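Local coordinates for AP endonuclease, family protein 2 (Mycobacterium smegmatis, PDB 5TNV) that binds a magnesium ion in a xylose isomerase-like TIM barrel and, judging from its family, may act as an endonuclease, at residues S248-I253 with T294-C299; L220-G225 with K243-S248; H45-P50 with W75-A80; V53-L58 with R90-D95. One frame throughout, in Å; residues are numbered along the deposited sequence.

Contacts 1 and 2 meet around the magnesium site, their centres 9 Å apart; contacts 3 and 4 form a separate pair on one flank of the barrel, with centres about 24 to 31 Å from theirs. Contact 1 supplies His252 and contact 2 Asp223 to the magnesium ion, which Glu193 also binds. Ser248 belongs to both, and two probable hydrogen bonds join them: Asn249 N to Leu220 O (3.0 Å) and His252 N to Asn221 OD1 (2.9 Å). Contacts 3 and 4 have centres 12 Å apart and are joined through the indole N-H groups of two tryptophans, with Trp75 NE1 2.8 Å from Gln57 OE1 and Trp54 NE1 2.9 Å from Ile46 O, again probable hydrogen bonds.

Contact 1: residues S248-I253 with T294-C299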
loop_
_atom_site.group_PDB
_atom_site.type_symbol
_atom_site.label_atom_id
_atom_site.label_comp_id
_atom_site.label_asym_id
_atom_site.label_seq_id
_atom_site.Cartn_x
_atom_site.Cartn_y
_atom_site.Cartn_z
ATOM N N SER A 248 11.304 -24.119 -12.188
ATOM C CA SER A 248 10.038 -23.455 -12.449
ATOM C C SER A 248 9.774 -23.197 -13.930
ATOM O O SER A 248 10.629 -22.674 -14.648
ATOM C CB SER A 248 9.995 -22.151 -11.645
ATOM O OG SER A 248 9.998 -22.394 -10.261
ATOM N N ASN A 249 8.537 -23.478 -14.327
ATOM C CA ASN A 249 8.122 -23.289 -15.745
ATOM C C ASN A 249 6.916 -22.357 -15.887
ATOM O O ASN A 249 6.437 -22.178 -17.005
ATOM C CB ASN A 249 7.901 -24.618 -16.447
ATOM C CG ASN A 249 6.723 -25.386 -15.858
ATOM O OD1 ASN A 249 6.203 -25.080 -14.793
ATOM N ND2 ASN A 249 6.338 -26.466 -16.520
ATOM N N PHE A 250 6.424 -21.788 -14.806
ATOM C CA PHE A 250 5.205 -20.969 -14.772
ATOM C C PHE A 250 5.234 -20.240 -13.436
ATOM O O PHE A 250 5.882 -20.715 -12.515
ATOM C CB PHE A 250 3.991 -21.896 -14.862
ATOM C CG PHE A 250 2.638 -21.210 -14.816
ATOM C CD1 PHE A 250 2.336 -20.154 -15.658
ATOM C CD2 PHE A 250 1.645 -21.665 -13.943
ATOM C CE1 PHE A 250 1.109 -19.551 -15.653
ATOM C CE2 PHE A 250 0.395 -21.060 -13.939
ATOM C CZ PHE A 250 0.107 -20.030 -14.802
ATOM N N TRP A 251 4.505 -19.135 -13.312
ATOM C CA TRP A 251 4.646 -18.351 -12.077
ATOM C C TRP A 251 3.357 -17.556 -11.781
ATOM O O TRP A 251 3.115 -16.531 -12.379
ATOM C CB TRP A 251 5.855 -17.433 -12.221
ATOM C CG TRP A 251 6.407 -16.883 -10.928
ATOM C CD1 TRP A 251 5.944 -16.963 -9.635
ATOM C CD2 TRP A 251 7.643 -16.135 -10.860
ATOM N NE1 TRP A 251 6.809 -16.303 -8.792
ATOM C CE2 TRP A 251 7.852 -15.796 -9.510
ATOM C CE3 TRP A 251 8.541 -15.752 -11.829
ATOM C CZ2 TRP A 251 8.976 -15.067 -9.129
ATOM C CZ3 TRP A 251 9.673 -15.016 -11.462
ATOM C CH2 TRP A 251 9.868 -14.680 -10.113
ATOM N N HIS A 252 2.604 -18.044 -10.798
ATOM C CA HIS A 252 1.595 -17.251 -10.091
ATOM C C HIS A 252 2.376 -16.300 -9.169
ATOM O O HIS A 252 3.110 -16.776 -8.296
ATOM C CB HIS A 252 0.677 -18.109 -9.242
ATOM C CG HIS A 252 -0.370 -18.891 -9.931
ATOM N ND1 HIS A 252 -1.347 -19.533 -9.206
ATOM C CD2 HIS A 252 -0.552 -19.135 -11.264
ATOM C CE1 HIS A 252 -2.104 -20.125 -10.116
ATOM N NE2 HIS A 252 -1.693 -19.919 -11.349
ATOM N N ILE A 253 2.206 -15.019 -9.380
ATOM C CA ILE A 253 3.116 -14.032 -8.758
ATOM C C ILE A 253 2.271 -13.004 -7.999
ATOM O O ILE A 253 1.556 -12.211 -8.604
ATOM C CB ILE A 253 4.049 -13.441 -9.831
ATOM C CG1 ILE A 253 5.079 -12.493 -9.197
ATOM C CG2 ILE A 253 3.331 -12.795 -10.995
ATOM C CD1 ILE A 253 6.237 -12.128 -10.112
ATOM N N THR A 294 11.803 -18.910 -18.219
ATOM C CA THR A 294 11.173 -18.446 -19.464
ATOM C C THR A 294 9.678 -18.619 -19.532
ATOM O O THR A 294 9.083 -18.270 -20.548
ATOM C CB THR A 294 11.777 -19.207 -20.688
ATOM O OG1 THR A 294 11.511 -20.617 -20.542
ATOM C CG2 THR A 294 13.268 -19.005 -20.807
ATOM N N GLY A 295 9.029 -19.109 -18.479
ATOM C CA GLY A 295 7.603 -19.367 -18.541
ATOM C C GLY A 295 6.741 -18.148 -18.422
ATOM O O GLY A 295 7.193 -17.082 -17.992
ATOM N N PRO A 296 5.461 -18.254 -18.754
ATOM C CA PRO A 296 4.554 -17.118 -18.644
ATOM C C PRO A 296 4.326 -16.769 -17.152
ATOM O O PRO A 296 4.523 -17.578 -16.263
ATOM C CB PRO A 296 3.279 -17.593 -19.337
ATOM C CG PRO A 296 3.328 -19.045 -19.302
ATOM C CD PRO A 296 4.762 -19.479 -19.242
ATOM N N PHE A 297 3.862 -15.527 -16.945
ATOM C CA PHE A 297 3.413 -15.069 -15.639
ATOM C C PHE A 297 1.913 -15.124 -15.519
ATOM O O PHE A 297 1.190 -14.979 -16.536
ATOM C CB PHE A 297 3.864 -13.612 -15.383
ATOM C CG PHE A 297 5.354 -13.416 -15.266
ATOM C CD1 PHE A 297 5.992 -13.508 -14.052
ATOM C CD2 PHE A 297 6.115 -13.099 -16.374
ATOM C CE1 PHE A 297 7.347 -13.286 -13.900
ATOM C CE2 PHE A 297 7.480 -12.892 -16.293
ATOM C CZ PHE A 297 8.092 -12.986 -15.054
ATOM N N CYS A 298 1.419 -15.231 -14.312
ATOM C CA CYS A 298 0.001 -15.121 -14.039
ATOM C C CYS A 298 -0.186 -14.290 -12.756
ATOM O O CYS A 298 0.321 -14.659 -11.689
ATOM C CB CYS A 298 -0.618 -16.512 -13.872
ATOM S SG CYS A 298 -2.375 -16.481 -13.559
ATOM N N CYS A 299 -0.851 -13.156 -12.926
ATOM C CA CYS A 299 -1.160 -12.276 -11.809
ATOM C C CYS A 299 -2.451 -12.798 -11.136
ATOM O O CYS A 299 -3.523 -12.771 -11.748
ATOM C CB CYS A 299 -1.346 -10.839 -12.277
ATOM S SG CYS A 299 0.121 -10.113 -12.971
HETATM O O HOH W 1 10.870 -21.472 -17.226
#
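Trp251 and Phe297 lie side by side on one face of a parallel strand pair, their side chains pointing the same way. The six-membered ring of Trp251 and the Phe297 ring are tilted by 27° and slid so far that they barely overlap; Trp251 CE3 still comes within 3.4 Å of Phe297 CE1. Ile253 places CD1 over the centre of the indole, 4.0 Å above its plane, and its slim branched chain also meets the Phe297 ring. On the other face, with His252, Cys298 is small enough to touch two rings: its CB lies 3.7 Å from Phe250 CZ and equally close to His252 CD2. With CG beside the backbone N (chi1 -76°), the His252 ring swings toward Cys298, and its ND1 is a ligand of the magnesium ion while Ser104 holds NE2. The Phe250 side chain also crosses that of Pro296 at about a right angle, CD1 against CG. Cys298 uses both backbone polar atoms: its N donates to Trp251 O (2.9 Å), and its O accepts from Ile253 N (3.0 Å), the donor lying nearly along the C=O axis. Gly295, without a side chain, brings its CA against Asn249 O, 3.4 Å away, in a C-H...O contact. In the TIM barrel, strand 297-299 is held between strands 251-261 and 29-32; helix 281-290 packs on Trp251, and helix 306-325 on Ile253 and Phe297.

Contact 2: residues L220-G225 with K243-S248; sequences LNPDLG and KVLPYS
Pro222 lays one side of its ring against the Ser248 hydroxyl, with CG and CD each 3.3 Å from OG. The same oxygen turns back to donate a hydrogen bond to Val244 O, 2.9 Å away, reaching it from above the carbonyl plane while Tyr247 N arrives from the opposite face. Two donors therefore grip one carbonyl in segment 243-248, and serine is short enough to add a second bond to it while its oxygen rests on the proline ring. Pro222 CB also meets Val244 CG2 at 3.6 Å. In the TIM barrel this is the place where strand 218-221 runs out into the loop that bears the metal ligand Asp223. Pro222 and Asp223 are each the centre of an inverse gamma turn, a tight course that carries the carboxylate to the metal site: OD2 binds the magnesium ion and OD1 forms a salt bridge with Lys254. Leu220 faces the other segment with its CG beside the backbone N (chi1 -64°), which sends CD1 to Tyr247 CB (3.9 Å) and, at about a right angle, to Val244 CB (4.0 Å). Its backbone N donates to Tyr247 O at 2.9 Å, an almost straight bond of 174°, and the single bridge of Leu220 with Ser248 draws in the loop that leads to strand 251-261. Leu224 CD1 and Val244 CG2 meet tip to tip, beside Met240 and Tyr241.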
loop_
_atom_site.group_PDB
_atom_site.type_symbol
_atom_site.label_atom_id
_atom_site.label_comp_id
_atom_site.label_asym_id
_atom_site.label_seq_id
_atom_site.Cartn_x
_atom_site.Cartn_y
_atom_site.Cartn_z
ATOM N N LEU A 220 7.718 -26.676 -11.664
ATOM C CA LEU A 220 7.075 -26.004 -10.535
ATOM C C LEU A 220 6.484 -24.657 -10.946
ATOM O O LEU A 220 6.985 -23.969 -11.834
ATOM C CB LEU A 220 8.066 -25.786 -9.380
ATOM C CG LEU A 220 8.626 -27.026 -8.727
ATOM C CD1 LEU A 220 9.647 -26.602 -7.659
ATOM C CD2 LEU A 220 7.503 -27.861 -8.123
ATOM N N ASN A 221 5.478 -24.259 -10.172
ATOM C CA ASN A 221 4.909 -22.910 -10.171
ATOM C C ASN A 221 5.161 -22.383 -8.751
ATOM O O ASN A 221 4.442 -22.773 -7.808
ATOM C CB ASN A 221 3.432 -22.952 -10.520
ATOM C CG ASN A 221 2.716 -21.667 -10.191
ATOM O OD1 ASN A 221 3.331 -20.645 -9.867
ATOM N ND2 ASN A 221 1.390 -21.704 -10.280
ATOM N N PRO A 222 6.168 -21.549 -8.558
ATOM C CA PRO A 222 6.603 -21.113 -7.247
ATOM C C PRO A 222 5.735 -19.950 -6.744
ATOM O O PRO A 222 6.187 -18.801 -6.658
ATOM C CB PRO A 222 8.062 -20.726 -7.466
ATOM C CG PRO A 222 8.058 -20.147 -8.843
ATOM C CD PRO A 222 7.078 -21.011 -9.609
ATOM N N ASP A 223 4.478 -20.269 -6.389
ATOM C CA ASP A 223 3.512 -19.257 -5.919
ATOM C C ASP A 223 3.801 -18.995 -4.445
ATOM O O ASP A 223 3.007 -19.348 -3.566
ATOM C CB ASP A 223 2.108 -19.743 -6.164
ATOM C CG ASP A 223 1.035 -18.707 -5.907
ATOM O OD1 ASP A 223 1.344 -17.554 -5.497
ATOM O OD2 ASP A 223 -0.160 -19.054 -6.120
ATOM N N LEU A 224 4.967 -18.397 -4.184
ATOM C CA LEU A 224 5.439 -18.328 -2.797
ATOM C C LEU A 224 4.692 -17.275 -1.999
ATOM O O LEU A 224 4.800 -17.306 -0.746
ATOM C CB LEU A 224 6.954 -18.162 -2.715
ATOM C CG LEU A 224 7.760 -19.261 -3.394
ATOM C CD1 LEU A 224 9.234 -19.130 -3.051
ATOM C CD2 LEU A 224 7.242 -20.643 -3.069
ATOM N N GLY A 225 3.915 -16.413 -2.604
ATOM C CA GLY A 225 2.985 -15.613 -1.826
ATOM C C GLY A 225 2.072 -16.499 -0.956
ATOM O O GLY A 225 1.697 -16.071 0.135
ATOM N N LYS A 243 15.847 -21.578 -4.309
ATOM C CA LYS A 243 15.776 -23.020 -4.351
ATOM C C LYS A 243 14.879 -23.505 -5.483
ATOM O O LYS A 243 15.191 -24.528 -6.076
ATOM C CB LYS A 243 15.250 -23.552 -3.014
ATOM C CG LYS A 243 16.203 -23.621 -1.877
ATOM C CD LYS A 243 15.522 -24.255 -0.669
ATOM C CE LYS A 243 16.622 -24.290 0.353
ATOM N NZ LYS A 243 16.089 -24.981 1.536
ATOM N N VAL A 244 13.727 -22.878 -5.646
ATOM C CA VAL A 244 12.713 -23.435 -6.542
ATOM C C VAL A 244 12.733 -22.863 -7.955
ATOM O O VAL A 244 12.267 -23.543 -8.894
ATOM C CB VAL A 244 11.287 -23.363 -5.940
ATOM C CG1 VAL A 244 11.198 -24.242 -4.695
ATOM C CG2 VAL A 244 10.875 -21.931 -5.646
ATOM N N LEU A 245 13.247 -21.650 -8.171
ATOM C CA LEU A 245 13.260 -21.079 -9.522
ATOM C C LEU A 245 13.961 -21.949 -10.552
ATOM O O LEU A 245 13.472 -21.967 -11.704
ATOM C CB LEU A 245 13.800 -19.657 -9.498
ATOM C CG LEU A 245 12.791 -18.619 -9.007
ATOM C CD1 LEU A 245 13.505 -17.302 -8.750
ATOM C CD2 LEU A 245 11.639 -18.432 -9.984
ATOM N N PRO A 246 15.062 -22.651 -10.258
ATOM C CA PRO A 246 15.691 -23.516 -11.281
ATOM C C PRO A 246 14.756 -24.574 -11.849
ATOM O O PRO A 246 15.059 -25.100 -12.907
ATOM C CB PRO A 246 16.859 -24.166 -10.529
ATOM C CG PRO A 246 17.227 -23.130 -9.498
ATOM C CD PRO A 246 15.865 -22.631 -9.025
ATOM N N TYR A 247 13.686 -24.930 -11.157
ATOM C CA TYR A 247 12.770 -25.980 -11.548
ATOM C C TYR A 247 11.432 -25.443 -12.057
ATOM O O TYR A 247 10.512 -26.230 -12.278
ATOM C CB TYR A 247 12.504 -26.918 -10.360
ATOM C CG TYR A 247 13.750 -27.523 -9.789
ATOM C CD1 TYR A 247 14.262 -28.672 -10.343
ATOM C CD2 TYR A 247 14.416 -26.949 -8.710
ATOM C CE1 TYR A 247 15.409 -29.250 -9.839
ATOM C CE2 TYR A 247 15.578 -27.497 -8.213
ATOM C CZ TYR A 247 16.053 -28.649 -8.787
ATOM O OH TYR A 247 17.232 -29.238 -8.261
ATOM N N SER A 248 11.304 -24.119 -12.188
ATOM C CA SER A 248 10.038 -23.455 -12.449
ATOM C C SER A 248 9.774 -23.197 -13.930
ATOM O O SER A 248 10.629 -22.674 -14.648
ATOM C CB SER A 248 9.995 -22.151 -11.645
ATOM O OG SER A 248 9.998 -22.394 -10.261
#

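Contact 3: residues H45-P50 with W75-A80; sequences HIKDAP and WVPLAA
The 3-10 segment 46-48 lies against the loop Trp75-Pro77, and the CA atoms of Lys47 and Val76 come within 5.3 Å. Ile46 faces that loop and packs against it with both branches. Its CG2 sits 3.4 Å from Trp75 O, while CG1, anti to the backbone N (chi1 -157°), passes 4.0 Å from Trp75 NE1 and meets Val76 CG2 at about a right angle. That NE1 donates to Gln57 OE1 of helix 51-63, so CG1 merely packs against it. A branched apolar chain suits this buried spot, where Val76 CG2 in turn covers the centre of one face of the indole, 3.6 Å above its plane. Further out, Lys47 CB rests against the Pro77 ring, 3.6 Å from both CG and CD. The His45 ring has Pro77 CD at its edge and Lys47 CD over one face. Its rotation is fixed from within the turn, since ND1 accepts a hydrogen bond from Lys47 N at 2.9 Å, with the donor in the ring plane. The long lysine chain, bent at chi3, carries NZ to within 4.1 Å of Ala80 CB. Both loops follow barrel strands, 29-32 and 68-70, and lead to helices 51-63 and 83-95: the contact joins consecutive beta-alpha loops of a TIM barrel.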
loop_
_atom_site.group_PDB
_atom_site.type_symbol
_atom_site.label_atom_id
_atom_site.label_comp_id
_atom_site.label_asym_id
_atom_site.label_seq_id
_atom_site.Cartn_x
_atom_site.Cartn_y
_atom_site.Cartn_z
ATOM N N HIS A 45 -25.388 -20.224 -13.064
ATOM C CA HIS A 45 -24.014 -20.553 -13.238
ATOM C C HIS A 45 -23.449 -19.853 -14.464
ATOM O O HIS A 45 -24.109 -19.792 -15.525
ATOM C CB HIS A 45 -23.854 -22.057 -13.357
ATOM C CG HIS A 45 -22.487 -22.574 -13.141
ATOM N ND1 HIS A 45 -21.398 -22.294 -13.929
ATOM C CD2 HIS A 45 -22.028 -23.328 -12.097
ATOM C CE1 HIS A 45 -20.361 -22.905 -13.410
ATOM N NE2 HIS A 45 -20.702 -23.551 -12.288
ATOM N N ILE A 46 -22.239 -19.326 -14.372
ATOM C CA ILE A 46 -21.587 -18.662 -15.514
ATOM C C ILE A 46 -21.484 -19.606 -16.710
ATOM O O ILE A 46 -21.431 -19.139 -17.853
ATOM C CB ILE A 46 -20.242 -18.063 -15.090
ATOM C CG1 ILE A 46 -19.793 -16.930 -16.008
ATOM C CG2 ILE A 46 -19.169 -19.111 -14.942
ATOM C CD1 ILE A 46 -20.676 -15.719 -16.036
ATOM N N LYS A 47 -21.407 -20.927 -16.471
ATOM C CA LYS A 47 -21.297 -21.852 -17.608
ATOM C C LYS A 47 -22.485 -21.770 -18.552
ATOM O O LYS A 47 -22.336 -22.134 -19.718
ATOM C CB LYS A 47 -21.127 -23.267 -17.081
ATOM C CG LYS A 47 -22.309 -23.928 -16.623
ATOM C CD LYS A 47 -21.969 -25.323 -16.097
ATOM C CE LYS A 47 -21.784 -26.363 -17.220
ATOM N NZ LYS A 47 -21.742 -27.763 -16.727
ATOM N N ASP A 48 -23.631 -21.317 -18.083
ATOM C CA ASP A 48 -24.866 -21.258 -18.844
ATOM C C ASP A 48 -25.130 -19.881 -19.382
ATOM O O ASP A 48 -26.164 -19.651 -20.059
ATOM C CB ASP A 48 -26.039 -21.725 -17.969
ATOM C CG ASP A 48 -25.884 -23.149 -17.478
ATOM O OD1 ASP A 48 -25.502 -24.007 -18.302
ATOM O OD2 ASP A 48 -26.153 -23.399 -16.298
ATOM N N ALA A 49 -24.285 -18.886 -19.114
ATOM C CA ALA A 49 -24.610 -17.493 -19.449
ATOM C C ALA A 49 -24.447 -17.208 -20.931
ATOM O O ALA A 49 -23.632 -17.827 -21.596
ATOM C CB ALA A 49 -23.709 -16.566 -18.635
ATOM N N PRO A 50 -25.162 -16.228 -21.447
ATOM C CA PRO A 50 -24.917 -15.807 -22.832
ATOM C C PRO A 50 -23.478 -15.289 -22.958
ATOM O O PRO A 50 -22.880 -14.751 -22.028
ATOM C CB PRO A 50 -25.918 -14.700 -23.014
ATOM C CG PRO A 50 -26.907 -14.787 -21.936
ATOM C CD PRO A 50 -26.231 -15.459 -20.796
ATOM N N TRP A 75 -14.119 -20.096 -13.077
ATOM C CA TRP A 75 -14.900 -19.108 -13.835
ATOM C C TRP A 75 -15.649 -19.931 -14.891
ATOM O O TRP A 75 -16.318 -20.937 -14.550
ATOM C CB TRP A 75 -14.010 -17.964 -14.305
ATOM C CG TRP A 75 -14.657 -16.949 -15.191
ATOM C CD1 TRP A 75 -15.757 -16.198 -14.926
ATOM C CD2 TRP A 75 -14.249 -16.596 -16.501
ATOM N NE1 TRP A 75 -16.062 -15.391 -15.987
ATOM C CE2 TRP A 75 -15.148 -15.622 -16.975
ATOM C CE3 TRP A 75 -13.203 -16.986 -17.365
ATOM C CZ2 TRP A 75 -15.047 -15.054 -18.251
ATOM C CZ3 TRP A 75 -13.104 -16.438 -18.615
ATOM C CH2 TRP A 75 -14.019 -15.471 -19.051
ATOM N N VAL A 76 -15.614 -19.587 -16.171
ATOM C CA VAL A 76 -16.230 -20.404 -17.219
ATOM C C VAL A 76 -15.481 -21.743 -17.295
ATOM O O VAL A 76 -14.261 -21.722 -17.522
ATOM C CB VAL A 76 -16.183 -19.666 -18.564
ATOM C CG1 VAL A 76 -16.696 -20.564 -19.670
ATOM C CG2 VAL A 76 -16.934 -18.340 -18.532
ATOM N N PRO A 77 -16.156 -22.866 -17.116
ATOM C CA PRO A 77 -15.460 -24.155 -17.060
ATOM C C PRO A 77 -15.244 -24.700 -18.445
ATOM O O PRO A 77 -16.113 -25.449 -18.985
ATOM C CB PRO A 77 -16.380 -25.008 -16.231
ATOM C CG PRO A 77 -17.761 -24.498 -16.596
ATOM C CD PRO A 77 -17.562 -23.029 -16.753
ATOM N N LEU A 78 -14.115 -24.395 -19.039
ATOM C CA LEU A 78 -13.861 -24.778 -20.428
ATOM C C LEU A 78 -13.909 -26.294 -20.629
ATOM O O LEU A 78 -14.357 -26.740 -21.685
ATOM C CB LEU A 78 -12.527 -24.214 -20.927
ATOM C CG LEU A 78 -12.426 -22.693 -20.932
ATOM C CD1 LEU A 78 -11.048 -22.263 -21.405
ATOM C CD2 LEU A 78 -13.481 -22.014 -21.782
ATOM N N ALA A 79 -13.468 -27.077 -19.653
ATOM C CA ALA A 79 -13.491 -28.517 -19.805
ATOM C C ALA A 79 -14.917 -29.065 -19.911
ATOM O O ALA A 79 -15.115 -30.157 -20.400
ATOM C CB ALA A 79 -12.721 -29.161 -18.653
ATOM N N ALA A 80 -15.890 -28.338 -19.393
ATOM C CA ALA A 80 -17.285 -28.765 -19.332
ATOM C C ALA A 80 -18.123 -28.263 -20.492
ATOM O O ALA A 80 -19.203 -28.775 -20.706
ATOM C CB ALA A 80 -17.933 -28.312 -18.023
#

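Contact 4: residues V53-L58 with R90-D95; sequences VWAKQL and RTVLAD
Val92 meets helix 51-63 with CG1 anti to its carbonyl carbon (chi1 -63°), a setting that brings CG2 toward Leu58 and Trp54. On Val92's own helix, 83-95, the CB of Leu93 starts away from helix 51-63, but CG stands anti to the backbone N (chi1 -180°) and the chain bends back so that CD1 reaches the Leu58 side chain. These are two neighbouring outer helices of the TIM barrel, and they run in broadly the same sense, as successive helices of a beta-alpha barrel do. The segment axes pass 9.3 Å apart with a crossing angle of -32°. The backbones come nearest at Ala55 and Val92, where the small methyl of the alanine lets the CA atoms of the two residues approach to 5.6 Å; Ala55 CB itself lies 4.1 Å from Val92 CB. On the side toward strand 68-70 the longer Leu58 and Leu93 meet. Leu58 sets its two methyls against Leu93: CD1 lies 4.1 Å from Leu93 CA, and CD2 is 4.1 Å from Leu93 CD1. Both leucines also touch Ile69 of strand 68-70, so the two helices and the strand between them in sequence share one apolar layer. All the side-chain contacts between the two segments are apolar. Trp54 borders them, offering a flat hydrocarbon rim rather than a face: Val92 CG2 sits at the edge of the indole, near its plane, 4.3 Å from CE3.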
loop_
_atom_site.group_PDB
_atom_site.type_symbol
_atom_site.label_atom_id
_atom_site.label_comp_id
_atom_site.label_asym_id
_atom_site.label_seq_id
_atom_site.Cartn_x
_atom_site.Cartn_y
_atom_site.Cartn_z
ATOM N N VAL A 53 -22.405 -11.903 -21.622
ATOM C CA VAL A 53 -22.103 -11.789 -20.220
ATOM C C VAL A 53 -20.607 -12.046 -19.999
ATOM O O VAL A 53 -19.927 -11.277 -19.297
ATOM C CB VAL A 53 -22.985 -12.734 -19.425
ATOM C CG1 VAL A 53 -22.572 -12.823 -17.971
ATOM C CG2 VAL A 53 -24.438 -12.239 -19.458
ATOM N N TRP A 54 -20.073 -13.095 -20.562
ATOM C CA TRP A 54 -18.640 -13.372 -20.518
ATOM C C TRP A 54 -17.890 -12.183 -21.075
ATOM O O TRP A 54 -16.856 -11.775 -20.544
ATOM C CB TRP A 54 -18.331 -14.595 -21.348
ATOM C CG TRP A 54 -18.999 -15.882 -20.939
ATOM C CD1 TRP A 54 -19.550 -16.205 -19.754
ATOM C CD2 TRP A 54 -19.171 -17.026 -21.770
ATOM N NE1 TRP A 54 -20.041 -17.480 -19.773
ATOM C CE2 TRP A 54 -19.836 -18.017 -21.008
ATOM C CE3 TRP A 54 -18.863 -17.336 -23.097
ATOM C CZ2 TRP A 54 -20.164 -19.272 -21.516
ATOM C CZ3 TRP A 54 -19.185 -18.575 -23.590
ATOM C CH2 TRP A 54 -19.834 -19.529 -22.823
ATOM N N ALA A 55 -18.370 -11.625 -22.169
ATOM C CA ALA A 55 -17.687 -10.516 -22.833
ATOM C C ALA A 55 -17.530 -9.328 -21.911
ATOM O O ALA A 55 -16.496 -8.673 -21.911
ATOM C CB ALA A 55 -18.436 -10.084 -24.088
ATOM N N LYS A 56 -18.548 -8.988 -21.133
ATOM C CA LYS A 56 -18.465 -7.831 -20.245
ATOM C C LYS A 56 -17.466 -8.064 -19.116
ATOM O O LYS A 56 -16.848 -7.105 -18.640
ATOM C CB LYS A 56 -19.837 -7.447 -19.755
ATOM C CG LYS A 56 -20.696 -6.768 -20.840
ATOM C CD LYS A 56 -21.700 -5.748 -20.288
ATOM C CE LYS A 56 -22.768 -5.358 -21.307
ATOM N NZ LYS A 56 -24.157 -5.493 -20.777
ATOM N N GLN A 57 -17.309 -9.298 -18.658
ATOM C CA GLN A 57 -16.288 -9.610 -17.637
ATOM C C GLN A 57 -14.904 -9.483 -18.261
ATOM O O GLN A 57 -14.027 -8.801 -17.686
ATOM C CB GLN A 57 -16.530 -11.012 -17.070
ATOM C CG GLN A 57 -17.809 -11.126 -16.306
ATOM C CD GLN A 57 -18.090 -12.551 -15.868
ATOM O OE1 GLN A 57 -17.977 -13.493 -16.665
ATOM N NE2 GLN A 57 -18.426 -12.715 -14.589
ATOM N N LEU A 58 -14.700 -10.081 -19.418
ATOM C CA LEU A 58 -13.439 -9.993 -20.149
ATOM C C LEU A 58 -13.080 -8.516 -20.427
ATOM O O LEU A 58 -11.924 -8.109 -20.329
ATOM C CB LEU A 58 -13.541 -10.771 -21.421
ATOM C CG LEU A 58 -13.531 -12.285 -21.268
ATOM C CD1 LEU A 58 -14.084 -12.952 -22.521
ATOM C CD2 LEU A 58 -12.115 -12.801 -20.923
ATOM N N ARG A 90 -14.526 -18.562 -27.648
ATOM C CA ARG A 90 -13.364 -18.160 -28.413
ATOM C C ARG A 90 -13.618 -16.836 -29.128
ATOM O O ARG A 90 -12.752 -15.943 -29.218
ATOM C CB ARG A 90 -12.940 -19.231 -29.408
ATOM C CG ARG A 90 -11.508 -19.134 -29.896
ATOM C CD ARG A 90 -11.221 -20.209 -30.911
ATOM N NE ARG A 90 -11.515 -21.617 -30.547
ATOM C CZ ARG A 90 -10.691 -22.355 -29.799
ATOM N NH1 ARG A 90 -9.597 -21.884 -29.246
ATOM N NH2 ARG A 90 -10.967 -23.596 -29.519
ATOM N N THR A 91 -14.839 -16.673 -29.688
ATOM C CA THR A 91 -15.205 -15.475 -30.410
ATOM C C THR A 91 -15.189 -14.246 -29.463
ATOM O O THR A 91 -14.614 -13.230 -29.812
ATOM C CB THR A 91 -16.577 -15.621 -31.038
ATOM O OG1 THR A 91 -16.458 -16.672 -32.008
ATOM C CG2 THR A 91 -17.001 -14.375 -31.770
ATOM N N VAL A 92 -15.819 -14.375 -28.286
ATOM C CA VAL A 92 -15.833 -13.175 -27.409
ATOM C C VAL A 92 -14.471 -12.894 -26.825
ATOM O O VAL A 92 -14.124 -11.718 -26.663
ATOM C CB VAL A 92 -16.929 -13.195 -26.339
ATOM C CG1 VAL A 92 -18.310 -13.205 -26.982
ATOM C CG2 VAL A 92 -16.811 -14.321 -25.387
ATOM N N LEU A 93 -13.658 -13.916 -26.564
ATOM C CA LEU A 93 -12.291 -13.694 -26.113
ATOM C C LEU A 93 -11.519 -12.828 -27.116
ATOM O O LEU A 93 -10.903 -11.823 -26.723
ATOM C CB LEU A 93 -11.651 -15.076 -25.920
ATOM C CG LEU A 93 -10.195 -15.065 -25.436
ATOM C CD1 LEU A 93 -10.094 -14.582 -24.001
ATOM C CD2 LEU A 93 -9.594 -16.456 -25.626
ATOM N N ALA A 94 -11.587 -13.179 -28.388
ATOM C CA ALA A 94 -10.942 -12.400 -29.444
ATOM C C ALA A 94 -11.562 -11.017 -29.588
ATOM O O ALA A 94 -10.824 -10.030 -29.736
ATOM C CB ALA A 94 -10.984 -13.173 -30.769
ATOM N N ASP A 95 -12.900 -10.946 -29.562
ATOM C CA ASP A 95 -13.573 -9.668 -29.736
ATOM C C ASP A 95 -13.175 -8.669 -28.656
ATOM O O ASP A 95 -13.122 -7.452 -28.901
ATOM C CB ASP A 95 -15.054 -9.854 -29.752
ATOM C CG ASP A 95 -15.891 -8.725 -30.299
ATOM O OD1 ASP A 95 -15.419 -7.885 -31.113
ATOM O OD2 ASP A 95 -17.086 -8.650 -29.931
#